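Bd0816 (Bdellovibrio bacteriovorus HD100, PDB 5CER) probably acts as a serine-type D-Ala-D-Ala carboxypeptidase of the peptidase S13 family, cleaving the terminal D-alanine from peptidoglycan peptides. Local coordinates at residues A136-K139 and N140-S144. The protein carries 2 engineered substitutions. Residues are numbered along the deposited sequence; the frame is centred on the assembly and turned at random.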
loop_
_atom_site.group_PDB
_atom_site.type_symbol
_atom_site.label_atom_id
_atom_site.label_comp_id
_atom_site.label_asym_id
_atom_site.label_seq_id
_atom_site.Cartn_x
_atom_site.Cartn_y
_atom_site.Cartn_z
ATOM N N ALA A 136 7.997 21.939 12.576
ATOM C CA ALA A 136 6.952 21.115 11.947
ATOM C C ALA A 136 6.110 20.403 13.001
ATOM O O ALA A 136 4.901 20.295 12.835
ATOM C CB ALA A 136 7.555 20.145 10.955
ATOM N N VAL A 137 6.723 19.973 14.102
ATOM C CA VAL A 137 5.977 19.354 15.191
ATOM C C VAL A 137 5.049 20.389 15.866
ATOM O O VAL A 137 3.863 20.123 16.124
ATOM C CB VAL A 137 6.926 18.730 16.231
ATOM C CG1 VAL A 137 6.156 18.294 17.473
ATOM C CG2 VAL A 137 7.657 17.552 15.641
ATOM N N ILE A 138 5.582 21.588 16.099
ATOM C CA ILE A 138 4.758 22.715 16.520
ATOM C C ILE A 138 3.563 22.899 15.601
ATOM O O ILE A 138 2.436 22.954 16.093
ATOM C CB ILE A 138 5.590 24.016 16.639
ATOM C CG1 ILE A 138 6.483 23.785 17.868
ATOM C CG2 ILE A 138 4.686 25.262 16.770
ATOM C CD1 ILE A 138 7.496 24.768 18.324
ATOM N N LYS A 139 3.807 23.040 14.294
ATOM C CA LYS A 139 2.710 23.208 13.330
ATOM C C LYS A 139 1.558 22.187 13.502
ATOM O O LYS A 139 0.401 22.586 13.532
ATOM C CB LYS A 139 3.181 23.143 11.880
ATOM C CG LYS A 139 3.801 24.426 11.396
ATOM C CD LYS A 139 4.161 25.628 12.411
ATOM C CE LYS A 139 3.344 26.913 12.254
ATOM N NZ LYS A 139 2.253 27.069 13.261
ATOM N N ASN A 140 1.908 20.904 13.593
ATOM C CA ASN A 140 0.947 19.816 13.826
ATOM C C ASN A 140 0.221 19.876 15.145
ATOM O O ASN A 140 -1.011 19.750 15.170
ATOM C CB ASN A 140 1.634 18.451 13.753
ATOM C CG ASN A 140 1.928 18.038 12.344
ATOM O OD1 ASN A 140 1.107 17.398 11.690
ATOM N ND2 ASN A 140 3.073 18.445 11.841
ATOM N N LEU A 141 0.977 20.057 16.228
ATOM C CA LEU A 141 0.391 20.287 17.538
ATOM C C LEU A 141 -0.610 21.461 17.536
ATOM O O LEU A 141 -1.722 21.367 18.067
ATOM C CB LEU A 141 1.472 20.514 18.611
ATOM C CG LEU A 141 2.281 19.287 19.028
ATOM C CD1 LEU A 141 3.495 19.666 19.881
ATOM C CD2 LEU A 141 1.416 18.271 19.748
ATOM N N LYS A 142 -0.198 22.552 16.935
ATOM C CA LYS A 142 -0.968 23.778 16.961
ATOM C C LYS A 142 -2.207 23.698 16.091
ATOM O O LYS A 142 -3.294 24.080 16.525
ATOM C CB LYS A 142 -0.081 24.930 16.502
ATOM C CG LYS A 142 -0.292 26.200 17.241
ATOM C CD LYS A 142 0.340 27.370 16.503
ATOM C CE LYS A 142 1.527 27.871 17.309
ATOM N NZ LYS A 142 1.083 28.873 18.320
ATOM N N GLU A 143 -2.044 23.200 14.869
ATOM C CA GLU A 143 -3.105 23.193 13.888
ATOM C C GLU A 143 -4.043 22.001 13.973
ATOM O O GLU A 143 -5.196 22.116 13.547
ATOM C CB GLU A 143 -2.515 23.293 12.461
ATOM C CG GLU A 143 -1.849 24.642 12.216
ATOM C CD GLU A 143 -1.198 24.803 10.839
ATOM O OE1 GLU A 143 -1.086 23.827 10.063
ATOM O OE2 GLU A 143 -0.803 25.946 10.541
ATOM N N SER A 144 -3.547 20.850 14.445
ATOM C CA SER A 144 -4.326 19.582 14.378
ATOM C C SER A 144 -4.619 18.967 15.728
ATOM O O SER A 144 -5.788 18.730 16.035
ATOM C CB SER A 144 -3.626 18.558 13.492
ATOM O OG SER A 144 -3.347 19.079 12.198
#
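Val137 and Leu141 sit one turn apart on helix 130-145 and lie on its buried face. Their side chains run side by side, with CG1 of Val137 3.8 Å from CD1 of Leu141. CG1 gets there because it is anti to the backbone N of Val137 (chi1 171°). Both residues pack on Phe104 of strand 98-104, and Leu141 also meets Ile179 of strand 175-181. Beside this face, Ala136 O is gripped twice by Asn140. The backbone N of Asn140 donates at 3.1 Å to Ala136 O. Asn140 ND2 donates at 2.8 Å to Ala136 O, from the opposite face of the carbonyl plane. Ala136 O lies close to the side-chain amide plane of Asn140, and OD1 accepts from Trp112 N, so both ends of the amide are held. The solvent side is looser. Lys139 NZ stays 4.2 Å from Glu143 OE2, too far for a salt bridge. Lys139 NZ also lies 3.8 Å from CD of Lys142, whose side chain runs beside it. Backbone bonds still join these turns, as from Glu143 N to Lys139 O (2.9 Å). This is the pattern of an amphipathic alpha-helix laid against a mixed beta-sheet, with an added side-chain bond from residue i+4 to carbonyl i.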